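Pyruvate kinase (Toxoplasma gondii, PDB 3GG8) catalyses the last step of glycolysis, the transfer of phosphate from phosphoenolpyruvate to ADP, which yields pyruvate and ATP. Local coordinates at residues C[221-225]-C[446-450]; C[262-266]-C[298-302]; C[337-343]-C[449-453]. All blocks are in the same frame, centred on the assembly; numbering follows the deposited sequence.

Contact 1: C[221-225]-C[446-450]; sequences GCNFI and KHLQV
Phe224 carries its ring against the backbone and side chains of 446-450. The bond to its CB runs across that segment rather than at it; CG then stands beside its own backbone N and anti to the carbonyl carbon (chi1 -65°), a turn that brings only the far end of the ring to the other segment. CE2 comes to 4.0 Å from Lys446 O, which lies near the ring plane. CZ, at the end of the ring, meets His447 O at 3.5 Å, again in the plane at the ring edge, and also touches Val450, whose CB is 3.9 Å from Phe224 CZ. Over one face sits His447 CD2, displaced toward the rim; with centroids 5.5 Å apart and planes at 74°, this is a T-shaped pair in which the imidazole presents its edge and the phenyl ring its face. Phe224 opens strand 224-227 of the eight-stranded parallel (beta/alpha) barrel, while 446-450 belongs to the helix 442-447 region and the 3-10 turn that follows it in the C-terminal alpha/beta domain, so the contact is a buried piece of the interface between the two domains. The imidazole also gives a weak, bent bond from His447 NE2 to Asn223 O (3.4 Å, 127°), and the same nitrogen has a second weak acceptor in His249 O. Beside it, the Asn223 amide crosses the aliphatic part of Lys446, ND2 lying 3.6 Å from Lys446 CB. Its OD1 is held by the backbone N of Ile98 and by a water, which also donates to Gly221 O and accepts from Lys446 NZ.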
# COMPACT_ATOMS: atom_id res chain seq x y z
N GLY C 221 34.18 -10.19 34.26
CA GLY C 221 32.82 -9.75 34.00
C GLY C 221 32.61 -8.99 32.70
O GLY C 221 31.73 -8.12 32.63
N CYS C 222 33.39 -9.30 31.67
CA CYS C 222 33.11 -8.70 30.37
C CYS C 222 31.82 -9.32 29.81
O CYS C 222 31.59 -10.52 29.98
CB CYS C 222 34.28 -8.91 29.41
SG CYS C 222 35.79 -8.11 29.96
N ASN C 223 30.97 -8.49 29.21
CA ASN C 223 29.69 -8.96 28.70
C ASN C 223 29.74 -9.25 27.21
O ASN C 223 28.93 -10.03 26.70
CB ASN C 223 28.56 -7.96 29.00
CG ASN C 223 28.62 -7.43 30.42
OD1 ASN C 223 29.05 -6.29 30.65
ND2 ASN C 223 28.23 -8.26 31.38
N PHE C 224 30.68 -8.62 26.52
CA PHE C 224 30.87 -8.83 25.10
C PHE C 224 32.34 -9.06 24.78
O PHE C 224 33.22 -8.50 25.44
CB PHE C 224 30.43 -7.59 24.30
CG PHE C 224 28.96 -7.27 24.38
CD1 PHE C 224 28.06 -7.79 23.42
CD2 PHE C 224 28.47 -6.40 25.35
CE1 PHE C 224 26.69 -7.48 23.46
CE2 PHE C 224 27.10 -6.07 25.40
CZ PHE C 224 26.22 -6.61 24.44
N ILE C 225 32.58 -9.86 23.74
CA ILE C 225 33.87 -9.88 23.06
C ILE C 225 33.68 -9.26 21.67
O ILE C 225 32.82 -9.69 20.90
CB ILE C 225 34.46 -11.30 22.91
CG1 ILE C 225 34.45 -12.09 24.23
CG2 ILE C 225 35.85 -11.26 22.27
CD1 ILE C 225 35.40 -11.61 25.34
N LYS C 446 22.71 -6.10 31.01
CA LYS C 446 23.97 -5.62 30.43
C LYS C 446 24.02 -5.75 28.89
O LYS C 446 24.47 -4.84 28.20
CB LYS C 446 25.17 -6.36 31.06
CG LYS C 446 25.35 -6.14 32.57
CD LYS C 446 26.18 -4.93 32.86
CE LYS C 446 26.43 -4.74 34.34
NZ LYS C 446 27.38 -5.74 34.89
N HIS C 447 23.55 -6.88 28.36
CA HIS C 447 23.52 -7.11 26.92
C HIS C 447 22.64 -6.10 26.18
O HIS C 447 22.89 -5.74 25.04
CB HIS C 447 23.07 -8.54 26.59
CG HIS C 447 24.04 -9.60 27.03
ND1 HIS C 447 23.64 -10.82 27.51
CD2 HIS C 447 25.39 -9.61 27.05
CE1 HIS C 447 24.70 -11.55 27.80
NE2 HIS C 447 25.78 -10.84 27.54
N LEU C 448 21.62 -5.62 26.88
CA LEU C 448 20.62 -4.72 26.32
C LEU C 448 21.11 -3.28 26.19
O LEU C 448 20.42 -2.44 25.62
CB LEU C 448 19.36 -4.77 27.19
CG LEU C 448 18.11 -5.56 26.79
CD1 LEU C 448 18.26 -6.53 25.62
CD2 LEU C 448 17.51 -6.24 28.01
N GLN C 449 22.30 -3.00 26.70
CA GLN C 449 22.85 -1.64 26.68
C GLN C 449 23.31 -1.27 25.28
O GLN C 449 23.72 -0.15 25.01
CB GLN C 449 24.01 -1.51 27.67
CG GLN C 449 23.63 -1.80 29.12
CD GLN C 449 22.53 -0.89 29.63
OE1 GLN C 449 22.59 0.34 29.47
NE2 GLN C 449 21.53 -1.48 30.27
N VAL C 450 23.19 -2.25 24.39
CA VAL C 450 23.69 -2.19 23.02
C VAL C 450 22.52 -2.06 22.00
O VAL C 450 22.74 -2.00 20.78
CB VAL C 450 24.65 -3.42 22.85
CG1 VAL C 450 24.25 -4.33 21.77
CG2 VAL C 450 26.13 -3.00 22.82
O HOH W 1 30.05 -5.77 33.03

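Contact 2: C[262-266]-C[298-302]; sequences LVNFD and MIAKC
Lys301 NZ and Asp266 OD1 form a salt bridge of 3.0 Å, the one hydrogen bond between the two segments. OD1 receives it on its syn lone pair, the side that faces the other carboxylate oxygen, and Asp266 OD2 stays farther off, at 3.6 Å from Lys301 NZ. The ammonium gets there because the lysine chain is extended through chi2 and chi3 and bends only at its end (chi4 -75°). On the way it runs past Phe265 in the opposite direction, with Lys301 CD 3.7 Å from Phe265 CE2. The evidence for a face contact is clearer with Met298: its CG lies 3.6 Å from the centroid of the Phe265 ring and 12° off the normal, a CH-pi contact over the ring centre. The thioether sulfur follows as a Met-aromatic contact, SD being 4.2 Å from the same centroid but 35° off the normal, hence oblique. A bend at chi3 then carries the methyl group on to Leu262, where Met298 CE meets Leu262 CD2 at 3.8 Å and the two side chains cross at about a right angle. Cys302 addresses a different part of the phenyl ring: its SG lies in the plane, at the edge, 3.9 Å from Phe265 CZ. The ion pair lies toward solvent; Leu262, Phe265, Met298 and Cys302 are buried. Helices 259-263 and 265-271 here pack against helix 288-305 on the outside of the barrel, against strands 251-256 and 275-278, where Phe265 and Met298 both touch Ile256, and Phe265 and Cys302 both touch Ile275.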
# COMPACT_ATOMS: atom_id res chain seq x y z
N LEU C 262 33.52 -9.03 4.60
CA LEU C 262 32.44 -8.62 3.71
C LEU C 262 31.84 -9.78 2.91
O LEU C 262 30.62 -9.98 2.90
CB LEU C 262 32.91 -7.50 2.79
CG LEU C 262 33.22 -6.15 3.45
CD1 LEU C 262 33.89 -5.22 2.46
CD2 LEU C 262 31.96 -5.49 4.01
N VAL C 263 32.69 -10.56 2.25
CA VAL C 263 32.24 -11.69 1.43
C VAL C 263 31.55 -12.78 2.26
O VAL C 263 30.59 -13.42 1.81
CB VAL C 263 33.41 -12.26 0.58
CG1 VAL C 263 33.07 -13.61 -0.03
CG2 VAL C 263 33.78 -11.28 -0.51
N ASN C 264 32.02 -12.98 3.49
CA ASN C 264 31.36 -13.94 4.35
C ASN C 264 30.36 -13.33 5.33
O ASN C 264 29.94 -14.01 6.27
CB ASN C 264 32.39 -14.82 5.07
CG ASN C 264 33.28 -15.59 4.11
OD1 ASN C 264 32.80 -16.39 3.31
ND2 ASN C 264 34.57 -15.34 4.17
N PHE C 265 29.95 -12.07 5.09
CA PHE C 265 29.14 -11.34 6.07
C PHE C 265 27.89 -12.04 6.58
O PHE C 265 27.61 -12.01 7.77
CB PHE C 265 28.76 -9.92 5.61
CG PHE C 265 27.99 -9.14 6.66
CD1 PHE C 265 28.65 -8.59 7.76
CD2 PHE C 265 26.60 -8.99 6.57
CE1 PHE C 265 27.93 -7.89 8.76
CE2 PHE C 265 25.87 -8.28 7.56
CZ PHE C 265 26.53 -7.74 8.65
N ASP C 266 27.11 -12.65 5.68
CA ASP C 266 25.83 -13.24 6.06
C ASP C 266 25.99 -14.41 7.03
O ASP C 266 25.26 -14.52 8.02
CB ASP C 266 25.02 -13.64 4.83
CG ASP C 266 24.52 -12.43 4.04
OD1 ASP C 266 24.04 -11.46 4.64
OD2 ASP C 266 24.59 -12.45 2.80
N MET C 298 25.40 -3.45 5.64
CA MET C 298 25.62 -4.25 6.84
C MET C 298 24.70 -3.85 7.99
O MET C 298 24.33 -4.68 8.82
CB MET C 298 27.08 -4.17 7.29
CG MET C 298 28.02 -5.09 6.51
SD MET C 298 29.69 -5.11 7.19
CE MET C 298 30.23 -3.45 6.72
N ILE C 299 24.37 -2.56 8.05
CA ILE C 299 23.47 -2.04 9.07
C ILE C 299 22.06 -2.55 8.76
O ILE C 299 21.36 -3.05 9.64
CB ILE C 299 23.54 -0.48 9.20
CG1 ILE C 299 24.84 -0.06 9.90
CG2 ILE C 299 22.37 0.06 10.00
CD1 ILE C 299 25.14 1.44 9.86
N ALA C 300 21.67 -2.46 7.49
CA ALA C 300 20.35 -2.92 7.06
C ALA C 300 20.13 -4.40 7.40
O ALA C 300 19.09 -4.76 7.95
CB ALA C 300 20.17 -2.66 5.59
N LYS C 301 21.13 -5.22 7.10
CA LYS C 301 21.09 -6.67 7.35
C LYS C 301 21.01 -7.02 8.84
O LYS C 301 20.28 -7.93 9.23
CB LYS C 301 22.31 -7.35 6.72
CG LYS C 301 22.25 -7.43 5.19
CD LYS C 301 23.58 -7.94 4.63
CE LYS C 301 23.48 -8.18 3.12
NZ LYS C 301 22.72 -9.42 2.84
N CYS C 302 21.78 -6.29 9.65
CA CYS C 302 21.67 -6.38 11.11
C CYS C 302 20.28 -5.99 11.60
O CYS C 302 19.70 -6.69 12.42
CB CYS C 302 22.74 -5.51 11.79
SG CYS C 302 24.41 -6.22 11.58

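Contact 3: C[337-343]-C[449-453]; sequences VLDGTDC and QVIRG
A Schellman motif closes helix 327-339 just before the last strand of the (beta/alpha) barrel, and Arg452, from the loop that leads to strand 454-458 of the alpha/beta domain, docks on the carbonyls of this helix end and the turn after it. Gly340, with its positive phi, is the C' residue of the motif, and its N bonds weakly to Val337 O. The Arg452 side chain leaves with CG anti to the backbone N (chi1 -166°) and bends at chi3, which turns the guanidinium edge to Thr341 O. Two donors grip that single oxygen side-on, Arg452 NE at 3.1 Å and Arg452 NH2 at 3.0 Å from Thr341 O. The oxygen lies within 2° of the guanidinium plane, while both nitrogens reach it from the same face of the carbonyl plane. NH2 also points at Val337 O, though the modelled separation is too short to be taken literally. Val337 CG1 lies over one guanidinium face, 3.5 Å from Arg452 NH2. This cation meets the helix C-terminus, where the partial negative charge of the helix dipole would probably favour it. Farther along, the Asp342 carboxylate is split between the two domains: OD2 accepts from Val309 N, in the barrel, whereas OD1 uses its anti lone pair for Arg452 N at 3.3 Å, a nearly straight bond (164°). Cys343, at the start of strand 343-346, turns its sulfur to Val450, with SG 3.3 Å from Val450 O and 3.8 Å from Val450 CG2.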
# COMPACT_ATOMS: atom_id res chain seq x y z
N VAL C 337 23.38 6.84 12.34
CA VAL C 337 22.08 6.77 13.05
C VAL C 337 20.93 6.60 12.04
O VAL C 337 20.06 5.75 12.23
CB VAL C 337 21.85 8.00 13.98
CG1 VAL C 337 20.45 7.99 14.58
CG2 VAL C 337 22.92 8.05 15.09
N LEU C 338 20.97 7.38 10.96
CA LEU C 338 19.92 7.33 9.95
C LEU C 338 19.98 6.08 9.10
O LEU C 338 18.97 5.66 8.55
CB LEU C 338 19.94 8.59 9.08
CG LEU C 338 19.41 9.83 9.79
CD1 LEU C 338 19.87 11.06 9.07
CD2 LEU C 338 17.90 9.77 9.89
N ASP C 339 21.17 5.50 8.97
CA ASP C 339 21.37 4.22 8.31
C ASP C 339 20.67 3.14 9.15
O ASP C 339 20.24 2.11 8.61
CB ASP C 339 22.86 3.86 8.24
CG ASP C 339 23.57 4.46 7.03
OD1 ASP C 339 22.95 5.26 6.28
OD2 ASP C 339 24.77 4.11 6.85
N GLY C 340 20.60 3.36 10.46
CA GLY C 340 19.89 2.47 11.38
C GLY C 340 20.73 1.86 12.48
O GLY C 340 20.35 0.86 13.07
N THR C 341 21.87 2.48 12.79
CA THR C 341 22.82 1.89 13.73
C THR C 341 22.28 1.81 15.16
O THR C 341 21.56 2.71 15.60
CB THR C 341 24.20 2.63 13.71
OG1 THR C 341 25.20 1.78 14.29
CG2 THR C 341 24.13 3.95 14.48
N ASP C 342 22.63 0.74 15.87
CA ASP C 342 22.23 0.58 17.26
C ASP C 342 23.13 1.39 18.15
O ASP C 342 22.65 2.05 19.08
CB ASP C 342 22.25 -0.89 17.70
CG ASP C 342 21.09 -1.68 17.12
OD1 ASP C 342 19.99 -1.67 17.72
OD2 ASP C 342 21.27 -2.30 16.04
N CYS C 343 24.44 1.33 17.85
CA CYS C 343 25.50 2.01 18.60
C CYS C 343 26.41 2.85 17.72
O CYS C 343 26.66 2.54 16.55
CB CYS C 343 26.37 1.03 19.37
SG CYS C 343 25.50 -0.14 20.44
N GLN C 449 22.30 -3.00 26.70
CA GLN C 449 22.85 -1.64 26.68
C GLN C 449 23.31 -1.27 25.28
O GLN C 449 23.72 -0.15 25.01
CB GLN C 449 24.01 -1.51 27.67
CG GLN C 449 23.63 -1.80 29.12
CD GLN C 449 22.53 -0.89 29.63
OE1 GLN C 449 22.59 0.34 29.47
NE2 GLN C 449 21.53 -1.48 30.27
N VAL C 450 23.19 -2.25 24.39
CA VAL C 450 23.69 -2.19 23.02
C VAL C 450 22.52 -2.06 22.00
O VAL C 450 22.74 -2.00 20.78
CB VAL C 450 24.65 -3.42 22.85
CG1 VAL C 450 24.25 -4.33 21.77
CG2 VAL C 450 26.13 -3.00 22.82
N ILE C 451 21.29 -1.97 22.51
CA ILE C 451 20.05 -1.95 21.72
C ILE C 451 19.47 -0.51 21.65
O ILE C 451 19.09 0.05 22.68
CB ILE C 451 18.95 -2.92 22.30
CG1 ILE C 451 19.49 -4.34 22.58
CG2 ILE C 451 17.73 -3.02 21.37
CD1 ILE C 451 20.16 -5.03 21.38
N ARG C 452 19.38 0.07 20.44
CA ARG C 452 18.76 1.38 20.26
C ARG C 452 17.31 1.40 20.75
O ARG C 452 16.52 0.53 20.42
CB ARG C 452 18.82 1.85 18.80
CG ARG C 452 18.48 3.32 18.65
CD ARG C 452 17.83 3.72 17.33
NE ARG C 452 18.80 3.86 16.27
CZ ARG C 452 18.64 4.57 15.16
NH1 ARG C 452 17.55 5.28 14.92
NH2 ARG C 452 19.61 4.59 14.28
N GLY C 453 16.97 2.40 21.56
CA GLY C 453 15.59 2.66 21.92
C GLY C 453 15.21 2.02 23.23
O GLY C 453 14.10 2.23 23.73
O HOH W 2 17.08 4.72 11.85

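All three contacts involve the eight-stranded barrel, but only contacts 1 and 3 tie it to the C-terminal alpha/beta domain. These two end on the same piece of chain, sharing Gln449 and Val450, and their centres are 15 Å apart; one reaches strand 224-227, the other the turn into strand 343-346. Contact 2 stays within the barrel domain, and in sequence both its segments fall between the two halves of contact 1 and before contact 3. Its centre is 21 Å from that of contact 1, without touch, and 16 Å from that of contact 3, where Ile299 CG2 packs 3.3 Å from Asp339 O. Helix 288-305 thus rests through Ile299 on the end of helix 327-339.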